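Local coordinates for putative uncharacterized protein (Mycobacterium tuberculosis, PDB 2ZQ5) that probably transfers a sulfuryl group from the donor PAPS to an acceptor, as a P-loop-like sulfotransferase whose physiological acceptor is uncertain, at residues K80-H85 and I219-A224; I90-F95 and F335-S340; A249-T254 and E298-A303. All coordinates share one frame; numbering follows the deposited sequence.

Contacts 2 and 3 meet in the central parallel sheet, where strands 94-97 and 250-255 are neighbours: their centres lie about 17 Å apart, and the backbones of Phe95, Leu250 and Val252 probably hydrogen-bond between them. Contact 1 touches neither: its centre is about 21 Å from that of contact 2 and about 29 Å from that of contact 3, with nearest atoms about 6 Å and about 14 Å away. Along the chain, contact 3 is nested inside the loop closed by contact 2, while contacts 1 and 2 cross, their segments alternating. The strand order 2-3-1-4-5 fits the P-loop NTPase clan; as in related sulfotransferases, strand 94-97 probably leads into the loop that receives the phosphosulfate.

Contact 1. Residues K80-H85 and I219-A224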
loop_
_atom_site.group_PDB
_atom_site.type_symbol
_atom_site.label_atom_id
_atom_site.label_comp_id
_atom_site.label_asym_id
_atom_site.label_seq_id
_atom_site.Cartn_x
_atom_site.Cartn_y
_atom_site.Cartn_z
ATOM N N LYS A 80 3.945 -6.158 22.555
ATOM C CA LYS A 80 4.021 -6.584 23.951
ATOM C C LYS A 80 5.097 -7.651 24.093
ATOM O O LYS A 80 5.810 -7.709 25.096
ATOM C CB LYS A 80 2.695 -7.180 24.406
ATOM C CG LYS A 80 1.556 -6.205 24.541
ATOM C CD LYS A 80 0.325 -6.962 24.999
ATOM C CE LYS A 80 -0.878 -6.065 25.157
ATOM N NZ LYS A 80 -2.068 -6.884 25.516
ATOM N N GLN A 81 5.195 -8.505 23.082
ATOM C CA GLN A 81 6.172 -9.585 23.073
ATOM C C GLN A 81 7.588 -9.060 22.886
ATOM O O GLN A 81 8.547 -9.646 23.392
ATOM C CB GLN A 81 5.859 -10.562 21.940
ATOM C CG GLN A 81 4.566 -11.335 22.101
ATOM C CD GLN A 81 4.216 -12.113 20.848
ATOM O OE1 GLN A 81 5.057 -12.807 20.281
ATOM N NE2 GLN A 81 2.967 -12.003 20.411
ATOM N N TYR A 82 7.710 -7.959 22.153
ATOM C CA TYR A 82 9.009 -7.364 21.863
ATOM C C TYR A 82 9.032 -5.876 22.173
ATOM O O TYR A 82 9.132 -5.049 21.269
ATOM C CB TYR A 82 9.347 -7.584 20.387
ATOM C CG TYR A 82 9.411 -9.041 20.006
ATOM C CD1 TYR A 82 10.561 -9.790 20.241
ATOM C CD2 TYR A 82 8.305 -9.687 19.450
ATOM C CE1 TYR A 82 10.613 -11.145 19.933
ATOM C CE2 TYR A 82 8.345 -11.044 19.141
ATOM C CZ TYR A 82 9.503 -11.766 19.386
ATOM O OH TYR A 82 9.551 -13.107 19.086
ATOM N N PRO A 83 8.951 -5.512 23.460
ATOM C CA PRO A 83 8.967 -4.094 23.827
ATOM C C PRO A 83 10.212 -3.338 23.365
ATOM O O PRO A 83 10.172 -2.123 23.191
ATOM C CB PRO A 83 8.830 -4.133 25.350
ATOM C CG PRO A 83 9.471 -5.436 25.714
ATOM C CD PRO A 83 8.927 -6.367 24.659
ATOM N N GLU A 84 11.309 -4.057 23.153
ATOM C CA GLU A 84 12.553 -3.432 22.716
ATOM C C GLU A 84 12.453 -2.798 21.328
ATOM O O GLU A 84 13.370 -2.105 20.887
ATOM C CB GLU A 84 13.695 -4.453 22.729
ATOM C CG GLU A 84 13.463 -5.653 21.821
ATOM C CD GLU A 84 12.803 -6.821 22.531
ATOM O OE1 GLU A 84 11.940 -6.591 23.404
ATOM O OE2 GLU A 84 13.145 -7.974 22.202
ATOM N N HIS A 85 11.345 -3.037 20.633
ATOM C CA HIS A 85 11.164 -2.462 19.303
ATOM C C HIS A 85 11.190 -0.934 19.371
ATOM O O HIS A 85 11.586 -0.271 18.414
ATOM C CB HIS A 85 9.831 -2.923 18.699
ATOM C CG HIS A 85 8.628 -2.310 19.346
ATOM N ND1 HIS A 85 8.072 -1.124 18.916
ATOM C CD2 HIS A 85 7.891 -2.705 20.411
ATOM C CE1 HIS A 85 7.043 -0.818 19.688
ATOM N NE2 HIS A 85 6.913 -1.761 20.602
ATOM N N ILE A 219 9.028 -5.122 12.933
ATOM C CA ILE A 219 9.446 -6.029 11.875
ATOM C C ILE A 219 10.949 -5.955 11.623
ATOM O O ILE A 219 11.577 -6.966 11.310
ATOM C CB ILE A 219 8.661 -5.733 10.571
ATOM C CG1 ILE A 219 7.172 -5.982 10.817
ATOM C CG2 ILE A 219 9.185 -6.604 9.424
ATOM C CD1 ILE A 219 6.270 -5.507 9.692
ATOM N N GLY A 220 11.527 -4.765 11.782
ATOM C CA GLY A 220 12.952 -4.598 11.558
ATOM C C GLY A 220 13.825 -4.717 12.798
ATOM O O GLY A 220 14.991 -4.323 12.766
ATOM N N LEU A 221 13.275 -5.275 13.875
ATOM C CA LEU A 221 14.000 -5.430 15.138
ATOM C C LEU A 221 15.337 -6.163 15.029
ATOM O O LEU A 221 16.280 -5.849 15.762
ATOM C CB LEU A 221 13.119 -6.155 16.159
ATOM C CG LEU A 221 13.741 -6.401 17.538
ATOM C CD1 LEU A 221 13.948 -5.067 18.250
ATOM C CD2 LEU A 221 12.834 -7.311 18.356
ATOM N N ASN A 222 15.419 -7.132 14.124
ATOM C CA ASN A 222 16.646 -7.906 13.944
ATOM C C ASN A 222 17.527 -7.388 12.810
ATOM O O ASN A 222 18.577 -7.969 12.520
ATOM C CB ASN A 222 16.310 -9.378 13.676
ATOM C CG ASN A 222 15.533 -10.018 14.809
ATOM O OD1 ASN A 222 15.856 -9.831 15.983
ATOM N ND2 ASN A 222 14.510 -10.790 14.462
ATOM N N ASP A 223 17.105 -6.300 12.173
ATOM C CA ASP A 223 17.840 -5.715 11.054
ATOM C C ASP A 223 17.971 -4.205 11.229
ATOM O O ASP A 223 17.904 -3.453 10.258
ATOM C CB ASP A 223 17.094 -6.001 9.746
ATOM C CG ASP A 223 17.032 -7.479 9.418
ATOM O OD1 ASP A 223 18.042 -8.010 8.916
ATOM O OD2 ASP A 223 15.982 -8.110 9.665
ATOM N N ALA A 224 18.175 -3.773 12.467
ATOM C CA ALA A 224 18.274 -2.354 12.795
ATOM C C ALA A 224 19.259 -1.537 11.964
ATOM O O ALA A 224 19.047 -0.341 11.753
ATOM C CB ALA A 224 18.596 -2.197 14.274
#
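Leu221 carries the contact alone on its side, set against Tyr82, Glu84 and His85 of the turn that follows helix 55-81. It is the second residue of a type I turn running from Gly220 to Asp223, closed by the backbone bond from Asp223 N to Gly220 O (3.0 Å). Its CB and CG act as a stalk, too far back to meet the opposite chain closely; with CG trans to the main-chain nitrogen (chi1 180°), the fork of the side chain is thrown forward, and the two methyls do the touching. One branch, Leu221 CD1, rests against Glu84 CG at 3.7 Å and against the backbone of the next residue, 4.0 Å from His85 CA. The other, Leu221 CD2, lies 3.9 Å from Tyr82 CD1, with Tyr82 CB almost as near. This methyl meets the phenol ring obliquely. Both Tyr82 and Glu84 run across the leucine at roughly a right angle, and Glu84 CG is shared between the two methyls.

The Glu84 chain bends at its second torsion, which carries the carboxylate back over its own segment until OE2 lies at the edge of the Tyr82 ring, in the ring plane. Glu84 OE2 is also 3.9 Å from Leu221 CD2. Val88 also touches Leu221, Pro130 touches Tyr82, and Asp223 makes salt bridges with Lys226 and Arg131.

The contact joins the end of helix 55-81 to the loop between helix 206-219 and strand 227-231. No hydrogen bond passes between the segments: the grip is purely van der Waals, built from two methyls on the aliphatic part of an acid and a phenol ring met obliquely, while Glu84 itself is exposed.

Contact 2. Residues I90-F95 and F335-S340; sequences IKRPIF and FGLTLS
Arg92 meets Phe335 O through a chain that starts beside its own backbone nitrogen, runs straight through chi2, and bends at chi3 (77°), a turn that swings the guanidinium out to the end of helix 324-334. Leu337 also has its CG beside the backbone nitrogen, and from there it sends one methyl to the arginine and the other to Ile94.

The polar link is a single hydrogen bond from Arg92 NH2 to Phe335 O, 3.0 Å long and fairly straight, with 153° at the hydrogen. The oxygen lies at the edge of the guanidinium, slightly tilted from its plane, and the donor stands a little off the carbonyl plane, with a C=O to nitrogen angle of 141°. Arg92 NH1 also reaches a water at 2.9 Å, though only weakly; the same water donates to Gly336 O. Gly336, with positive phi, closes helix 324-334 in a Schellman motif. The arginine thus bonds directly at the helix end and reaches the carbonyl just past it only through water.

Leu337 CD2 comes alongside the guanidinium, oblique to it and 3.7 Å from Arg92 NH1, the two side chains passing in opposite directions. The apolar pair is Leu337 CD1 with Ile94 CD1, tip to tip at 4.1 Å. The Phe335 ring packs on Leu250 and Val252 of strand 250-255. The backbone at Arg92 is fixed too, its N bonded to Asp248 and its O to Arg227.

The contact ties the end of helix 324-334 to the residues leading into strand 94-97, and to Ile94 at its start. A cationic group donating to a carbonyl at the C-terminal end of a helix probably gains from the partial negative charge there, and the leucine covers the join with hydrocarbon.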
loop_
_atom_site.group_PDB
_atom_site.type_symbol
_atom_site.label_atom_id
_atom_site.label_comp_id
_atom_site.label_asym_id
_atom_site.label_seq_id
_atom_site.Cartn_x
_atom_site.Cartn_y
_atom_site.Cartn_z
ATOM N N ILE A 90 14.975 4.451 12.911
ATOM C CA ILE A 90 14.777 4.303 11.474
ATOM C C ILE A 90 15.506 5.485 10.842
ATOM O O ILE A 90 15.026 6.616 10.898
ATOM C CB ILE A 90 13.279 4.373 11.099
ATOM C CG1 ILE A 90 12.478 3.361 11.925
ATOM C CG2 ILE A 90 13.103 4.106 9.609
ATOM C CD1 ILE A 90 12.853 1.911 11.680
ATOM N N LYS A 91 16.669 5.227 10.249
ATOM C CA LYS A 91 17.460 6.294 9.649
ATOM C C LYS A 91 17.362 6.412 8.135
ATOM O O LYS A 91 17.581 5.447 7.403
ATOM C CB LYS A 91 18.935 6.145 10.047
ATOM C CG LYS A 91 19.189 6.277 11.543
ATOM C CD LYS A 91 18.727 7.634 12.057
ATOM C CE LYS A 91 18.940 7.768 13.558
ATOM N NZ LYS A 91 18.465 9.088 14.064
ATOM N N ARG A 92 17.043 7.624 7.689
ATOM C CA ARG A 92 16.916 7.954 6.273
ATOM C C ARG A 92 16.281 6.861 5.414
ATOM O O ARG A 92 16.900 6.342 4.479
ATOM C CB ARG A 92 18.289 8.337 5.703
ATOM C CG ARG A 92 18.953 9.509 6.427
ATOM C CD ARG A 92 20.245 9.917 5.732
ATOM N NE ARG A 92 20.003 10.698 4.520
ATOM C CZ ARG A 92 20.839 10.749 3.488
ATOM N NH1 ARG A 92 21.970 10.058 3.516
ATOM N NH2 ARG A 92 20.554 11.499 2.433
ATOM N N PRO A 93 15.032 6.491 5.732
ATOM C CA PRO A 93 14.327 5.458 4.966
ATOM C C PRO A 93 13.969 5.991 3.585
ATOM O O PRO A 93 13.827 7.203 3.401
ATOM C CB PRO A 93 13.084 5.192 5.814
ATOM C CG PRO A 93 12.814 6.550 6.435
ATOM C CD PRO A 93 14.209 6.968 6.857
ATOM N N ILE A 94 13.836 5.090 2.618
ATOM C CA ILE A 94 13.460 5.472 1.262
ATOM C C ILE A 94 11.996 5.118 1.034
ATOM O O ILE A 94 11.566 3.995 1.316
ATOM C CB ILE A 94 14.310 4.740 0.203
ATOM C CG1 ILE A 94 15.769 5.187 0.309
ATOM C CG2 ILE A 94 13.763 5.022 -1.194
ATOM C CD1 ILE A 94 16.706 4.457 -0.633
ATOM N N PHE A 95 11.238 6.090 0.538
ATOM C CA PHE A 95 9.823 5.907 0.238
ATOM C C PHE A 95 9.583 6.102 -1.250
ATOM O O PHE A 95 9.909 7.153 -1.807
ATOM C CB PHE A 95 8.978 6.922 1.009
ATOM C CG PHE A 95 8.796 6.587 2.461
ATOM C CD1 PHE A 95 7.653 5.924 2.892
ATOM C CD2 PHE A 95 9.763 6.934 3.400
ATOM C CE1 PHE A 95 7.473 5.611 4.242
ATOM C CE2 PHE A 95 9.591 6.625 4.752
ATOM C CZ PHE A 95 8.445 5.964 5.170
ATOM N N PHE A 335 21.005 11.083 -3.375
ATOM C CA PHE A 335 20.851 11.042 -1.927
ATOM C C PHE A 335 22.162 10.845 -1.168
ATOM O O PHE A 335 22.162 10.729 0.058
ATOM C CB PHE A 335 19.858 9.941 -1.534
ATOM C CG PHE A 335 18.446 10.194 -1.999
ATOM C CD1 PHE A 335 17.843 11.435 -1.814
ATOM C CD2 PHE A 335 17.703 9.173 -2.577
ATOM C CE1 PHE A 335 16.515 11.650 -2.197
ATOM C CE2 PHE A 335 16.373 9.376 -2.964
ATOM C CZ PHE A 335 15.781 10.617 -2.772
ATOM N N GLY A 336 23.274 10.812 -1.894
ATOM C CA GLY A 336 24.569 10.637 -1.255
ATOM C C GLY A 336 24.778 9.256 -0.665
ATOM O O GLY A 336 25.457 9.104 0.353
ATOM N N LEU A 337 24.201 8.247 -1.307
ATOM C CA LEU A 337 24.322 6.869 -0.845
ATOM C C LEU A 337 25.318 6.094 -1.701
ATOM O O LEU A 337 25.430 6.323 -2.905
ATOM C CB LEU A 337 22.962 6.170 -0.900
ATOM C CG LEU A 337 21.788 6.854 -0.192
ATOM C CD1 LEU A 337 20.538 6.004 -0.366
ATOM C CD2 LEU A 337 22.100 7.048 1.286
ATOM N N THR A 338 26.037 5.173 -1.070
ATOM C CA THR A 338 27.015 4.354 -1.772
ATOM C C THR A 338 26.340 3.105 -2.329
ATOM O O THR A 338 25.647 2.392 -1.603
ATOM C CB THR A 338 28.156 3.921 -0.827
ATOM O OG1 THR A 338 28.811 5.083 -0.306
ATOM C CG2 THR A 338 29.171 3.062 -1.569
ATOM N N LEU A 339 26.532 2.856 -3.620
ATOM C CA LEU A 339 25.954 1.685 -4.269
ATOM C C LEU A 339 27.030 0.604 -4.332
ATOM O O LEU A 339 27.941 0.671 -5.157
ATOM C CB LEU A 339 25.481 2.041 -5.680
ATOM C CG LEU A 339 24.767 0.946 -6.476
ATOM C CD1 LEU A 339 23.528 0.472 -5.726
ATOM C CD2 LEU A 339 24.389 1.491 -7.844
ATOM N N SER A 340 26.915 -0.389 -3.454
ATOM C CA SER A 340 27.886 -1.479 -3.376
ATOM C C SER A 340 27.807 -2.462 -4.538
ATOM O O SER A 340 26.830 -2.488 -5.284
ATOM C CB SER A 340 27.700 -2.248 -2.066
ATOM O OG SER A 340 26.528 -3.046 -2.111
HETATM O O HOH W 1 24.721 10.542 2.735
#

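Contact 3. Residues A249-T254 and E298-A303; sequences ALVVQT and ERFNAA
Phe300 of helix 282-304 points its ring at strand 250-255, between Val251 and Gln253, two residues apart along the strand. Both partners slide past the ring in the reverse sense to its own direction, but they meet it differently. Val251 CG1 stands at the ring edge, near its plane, 3.7 Å from Phe300 CZ. Gln253 lies alongside with its amide turned 65° from the ring plane. That side chain has CG trans to the backbone nitrogen (chi1 178°) and is extended beyond it, so that CB and CG pass Phe300 CE2 and the amide reaches the CE2-CD2 side of the ring. Gln253 OE1 comes 3.3 Å from Phe300 CE2 and nearly as close to CD2, while Gln253 NE2 is 3.4 Å from Phe300 CD2; the oxygen approaches obliquely.

Neither amide atom bonds directly to the helix; two waters lie between. One accepts from Gln253 NE2 at 2.9 Å and lies near Asn301 OD1. A second is 2.7 Å from Gln253 OE1 and also near Asn301 OD1; which of its bonds, and of the first water's to Asn301, carry protons is not settled. On the outer side of the helix Arg299 grips Glu298 side-on, using NE and NH2 for one carboxylate oxygen each.

Phe312 of strand 312-316 and Leu236 and Leu239 of the neighbouring short helices close around the ring, so helix 282-304 is seated on the sheet near strand 312-316, one of the two outermost strands. The apolar ring fills the middle; the amide of buried Gln253, pressed against it, gives an NE2 proton to water, and the waters probably link it to Asn301.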
loop_
_atom_site.group_PDB
_atom_site.type_symbol
_atom_site.label_atom_id
_atom_site.label_comp_id
_atom_site.label_asym_id
_atom_site.label_seq_id
_atom_site.Cartn_x
_atom_site.Cartn_y
_atom_site.Cartn_z
ATOM N N ALA A 249 13.389 11.373 5.721
ATOM C CA ALA A 249 13.016 10.478 4.631
ATOM C C ALA A 249 13.532 10.891 3.259
ATOM O O ALA A 249 13.701 12.078 2.967
ATOM C CB ALA A 249 11.497 10.327 4.576
ATOM N N LEU A 250 13.784 9.886 2.426
ATOM C CA LEU A 250 14.239 10.083 1.055
ATOM C C LEU A 250 13.055 9.602 0.226
ATOM O O LEU A 250 12.713 8.420 0.244
ATOM C CB LEU A 250 15.482 9.234 0.781
ATOM C CG LEU A 250 16.640 9.475 1.753
ATOM C CD1 LEU A 250 17.787 8.537 1.421
ATOM C CD2 LEU A 250 17.091 10.930 1.669
ATOM N N VAL A 251 12.426 10.523 -0.493
ATOM C CA VAL A 251 11.238 10.200 -1.273
ATOM C C VAL A 251 11.476 10.206 -2.777
ATOM O O VAL A 251 11.999 11.174 -3.327
ATOM C CB VAL A 251 10.112 11.197 -0.941
ATOM C CG1 VAL A 251 8.830 10.791 -1.643
ATOM C CG2 VAL A 251 9.901 11.258 0.565
ATOM N N VAL A 252 11.076 9.117 -3.430
ATOM C CA VAL A 252 11.217 8.970 -4.875
ATOM C C VAL A 252 9.835 8.834 -5.501
ATOM O O VAL A 252 9.071 7.940 -5.137
ATOM C CB VAL A 252 12.031 7.706 -5.249
ATOM C CG1 VAL A 252 12.170 7.605 -6.761
ATOM C CG2 VAL A 252 13.396 7.750 -4.588
ATOM N N GLN A 253 9.520 9.721 -6.438
ATOM C CA GLN A 253 8.233 9.685 -7.120
ATOM C C GLN A 253 8.412 9.303 -8.582
ATOM O O GLN A 253 9.254 9.870 -9.284
ATOM C CB GLN A 253 7.538 11.046 -7.043
ATOM C CG GLN A 253 6.207 11.082 -7.789
ATOM C CD GLN A 253 5.546 12.439 -7.742
ATOM O OE1 GLN A 253 6.219 13.468 -7.739
ATOM N NE2 GLN A 253 4.217 12.451 -7.724
ATOM N N THR A 254 7.620 8.340 -9.036
ATOM C CA THR A 254 7.680 7.909 -10.425
ATOM C C THR A 254 6.694 8.746 -11.229
ATOM O O THR A 254 5.684 9.215 -10.701
ATOM C CB THR A 254 7.325 6.419 -10.566
ATOM O OG1 THR A 254 6.062 6.166 -9.939
ATOM C CG2 THR A 254 8.398 5.556 -9.927
ATOM N N GLU A 298 -1.831 16.112 -6.987
ATOM C CA GLU A 298 -1.897 17.521 -6.619
ATOM C C GLU A 298 -1.480 17.711 -5.163
ATOM O O GLU A 298 -0.706 18.614 -4.846
ATOM C CB GLU A 298 -3.311 18.061 -6.847
ATOM C CG GLU A 298 -3.465 19.566 -6.637
ATOM C CD GLU A 298 -3.497 19.958 -5.173
ATOM O OE1 GLU A 298 -4.200 19.280 -4.396
ATOM O OE2 GLU A 298 -2.834 20.951 -4.802
ATOM N N ARG A 299 -1.980 16.853 -4.278
ATOM C CA ARG A 299 -1.635 16.953 -2.862
ATOM C C ARG A 299 -0.147 16.725 -2.616
ATOM O O ARG A 299 0.442 17.351 -1.734
ATOM C CB ARG A 299 -2.457 15.952 -2.042
ATOM C CG ARG A 299 -3.949 16.282 -1.945
ATOM C CD ARG A 299 -4.209 17.514 -1.083
ATOM N NE ARG A 299 -3.799 18.753 -1.740
ATOM C CZ ARG A 299 -3.686 19.929 -1.126
ATOM N NH1 ARG A 299 -3.951 20.039 0.170
ATOM N NH2 ARG A 299 -3.305 20.997 -1.810
ATOM N N PHE A 300 0.462 15.828 -3.389
ATOM C CA PHE A 300 1.888 15.560 -3.232
ATOM C C PHE A 300 2.672 16.802 -3.647
ATOM O O PHE A 300 3.589 17.217 -2.947
ATOM C CB PHE A 300 2.319 14.371 -4.095
ATOM C CG PHE A 300 3.721 13.895 -3.815
ATOM C CD1 PHE A 300 4.024 13.240 -2.626
ATOM C CD2 PHE A 300 4.740 14.105 -4.744
ATOM C CE1 PHE A 300 5.319 12.796 -2.362
ATOM C CE2 PHE A 300 6.044 13.664 -4.491
ATOM C CZ PHE A 300 6.333 13.006 -3.295
ATOM N N ASN A 301 2.308 17.395 -4.781
ATOM C CA ASN A 301 2.993 18.601 -5.245
ATOM C C ASN A 301 2.863 19.740 -4.240
ATOM O O ASN A 301 3.840 20.416 -3.925
ATOM C CB ASN A 301 2.431 19.083 -6.585
ATOM C CG ASN A 301 2.879 18.235 -7.750
ATOM O OD1 ASN A 301 3.878 17.523 -7.667
ATOM N ND2 ASN A 301 2.154 18.325 -8.858
ATOM N N ALA A 302 1.650 19.957 -3.743
ATOM C CA ALA A 302 1.402 21.038 -2.797
ATOM C C ALA A 302 2.206 20.895 -1.512
ATOM O O ALA A 302 2.777 21.867 -1.020
ATOM C CB ALA A 302 -0.093 21.118 -2.473
ATOM N N ALA A 303 2.259 19.680 -0.978
ATOM C CA ALA A 303 2.973 19.421 0.263
ATOM C C ALA A 303 4.490 19.382 0.122
ATOM O O ALA A 303 5.216 19.818 1.009
ATOM C CB ALA A 303 2.481 18.115 0.875
HETATM O O HOH W 2 2.818 15.039 -7.883
HETATM O O HOH W 3 5.976 16.143 -7.717
#